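Local coordinates for titin (Homo sapiens, PDB 4QEG), which serves as a giant modular protein of striated muscle, spanning the half-sarcomere as a molecular spring through chains of immunoglobulin-like domains such as this one, at residues L6-T11 with D82-T87. Numbering follows the deposited sequence.
Sequences LHITKT and DQVSAT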
# COMPACT_ATOMS: atom_id res chain seq x y z
N LEU A 6 -18.31 -4.45 -1.93
CA LEU A 6 -16.95 -4.48 -1.43
C LEU A 6 -16.11 -3.52 -2.28
O LEU A 6 -15.86 -3.78 -3.47
CB LEU A 6 -16.36 -5.89 -1.48
CG LEU A 6 -14.85 -5.97 -1.26
CD1 LEU A 6 -14.48 -5.47 0.15
CD2 LEU A 6 -14.36 -7.40 -1.50
N HIS A 7 -15.68 -2.42 -1.68
CA HIS A 7 -14.94 -1.41 -2.43
C HIS A 7 -13.98 -0.60 -1.56
O HIS A 7 -14.01 -0.66 -0.33
CB HIS A 7 -15.92 -0.46 -3.13
CG HIS A 7 -16.69 0.39 -2.18
ND1 HIS A 7 -17.75 -0.09 -1.43
CD2 HIS A 7 -16.57 1.70 -1.85
CE1 HIS A 7 -18.24 0.88 -0.69
NE2 HIS A 7 -17.54 1.98 -0.92
N ILE A 8 -13.13 0.16 -2.24
CA ILE A 8 -12.14 0.99 -1.58
C ILE A 8 -12.84 2.28 -1.22
O ILE A 8 -13.51 2.89 -2.06
CB ILE A 8 -10.91 1.23 -2.48
CG1 ILE A 8 -10.15 -0.08 -2.67
CG2 ILE A 8 -10.00 2.32 -1.91
CD1 ILE A 8 -9.17 -0.07 -3.82
N THR A 9 -12.73 2.68 0.04
CA THR A 9 -13.45 3.85 0.53
C THR A 9 -12.55 5.07 0.66
O THR A 9 -13.04 6.19 0.71
CB THR A 9 -14.08 3.55 1.89
OG1 THR A 9 -13.04 3.14 2.79
CG2 THR A 9 -15.11 2.44 1.76
N LYS A 10 -11.25 4.86 0.75
CA LYS A 10 -10.30 5.96 0.83
C LYS A 10 -8.99 5.59 0.15
O LYS A 10 -8.38 4.56 0.46
CB LYS A 10 -10.06 6.36 2.29
CG LYS A 10 -8.90 7.32 2.48
CD LYS A 10 -8.99 8.06 3.79
CE LYS A 10 -10.32 8.78 3.91
NZ LYS A 10 -10.64 9.62 2.71
N THR A 11 -8.57 6.44 -0.78
CA THR A 11 -7.42 6.17 -1.64
C THR A 11 -6.10 6.54 -0.96
O THR A 11 -6.08 7.12 0.12
CB THR A 11 -7.52 6.95 -2.97
OG1 THR A 11 -7.32 8.35 -2.73
CG2 THR A 11 -8.90 6.74 -3.59
N ASP A 82 -12.09 -2.63 -7.72
CA ASP A 82 -11.26 -1.43 -7.64
C ASP A 82 -9.77 -1.71 -7.58
O ASP A 82 -9.32 -2.77 -7.13
CB ASP A 82 -11.61 -0.62 -6.39
CG ASP A 82 -12.91 0.13 -6.52
OD1 ASP A 82 -13.30 0.43 -7.68
OD2 ASP A 82 -13.52 0.42 -5.45
N GLN A 83 -8.98 -0.71 -7.97
CA GLN A 83 -7.61 -0.65 -7.50
C GLN A 83 -7.17 0.81 -7.49
O GLN A 83 -7.53 1.58 -8.38
CB GLN A 83 -6.69 -1.52 -8.36
CG GLN A 83 -6.35 -0.98 -9.74
CD GLN A 83 -5.35 -1.85 -10.47
OE1 GLN A 83 -5.33 -3.07 -10.31
NE2 GLN A 83 -4.49 -1.21 -11.26
N VAL A 84 -6.42 1.19 -6.46
CA VAL A 84 -5.91 2.55 -6.33
C VAL A 84 -4.39 2.52 -6.26
O VAL A 84 -3.80 1.54 -5.80
CB VAL A 84 -6.45 3.26 -5.07
CG1 VAL A 84 -7.92 3.61 -5.22
CG2 VAL A 84 -6.22 2.40 -3.82
N SER A 85 -3.75 3.59 -6.72
CA SER A 85 -2.31 3.65 -6.82
C SER A 85 -1.76 4.98 -6.32
O SER A 85 -2.45 6.00 -6.33
CB SER A 85 -1.86 3.41 -8.26
OG SER A 85 -2.05 2.07 -8.63
N ALA A 86 -0.51 4.97 -5.89
CA ALA A 86 0.16 6.20 -5.52
C ALA A 86 1.65 5.97 -5.72
O ALA A 86 2.10 4.84 -5.85
CB ALA A 86 -0.16 6.59 -4.09
N THR A 87 2.42 7.05 -5.78
CA THR A 87 3.84 6.93 -6.06
C THR A 87 4.68 7.21 -4.82
O THR A 87 4.35 8.09 -4.02
CB THR A 87 4.25 7.90 -7.17
OG1 THR A 87 4.16 9.24 -6.68
CG2 THR A 87 3.33 7.74 -8.37
O HOH W 1 -14.11 2.94 -4.96
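Asp-82 reaches across to the backbone of Ile-8. The N-H of Ile-8 points almost straight at OD2, with N to OD2 at 3.2 Å and an N-H...O angle of 170°, and it meets the anti lone pair, the one turned away from OD1. A water donates to the same OD2 and also to the carbonyl O of Ile-8, 3.0 Å away, so one carboxylate oxygen serves both N-H and, through water, C=O of a single residue. CB of His-7 rests against OD2 as well; the His-7 ring turns away, its ND1 hydrogen-bonded to the carbonyl O of Thr-5.

The apolar half centres on Ile-8. With CG1 anti to the carbonyl carbon (chi1 -68°) and the chain extended beyond it, the Ile-8 and Asp-82 side chains lie alongside each other pointing opposite ways, CD1 3.6 Å from CB of Asp-82. CD1 also meets CG2 of Val-84 tip to tip at 3.8 Å. The other Val-84 methyl, CG1, takes CG2 of Thr-11 at 3.7 Å, the side chains crossing roughly at a right angle.

The two strands run roughly the same way, 35° apart, in different sheets of the I-set sandwich. Strand 8-10 pairs antiparallel with 23-29, with a classic beta bulge where Thr-9 and Lys-10 face Glu-28; strand 82-90 pairs with 73-79. Between the sheets, Ile-8 and Val-84 both touch Cys-27 of strand 23-29, and Ile-8 also reaches Cys-79 of strand 73-79.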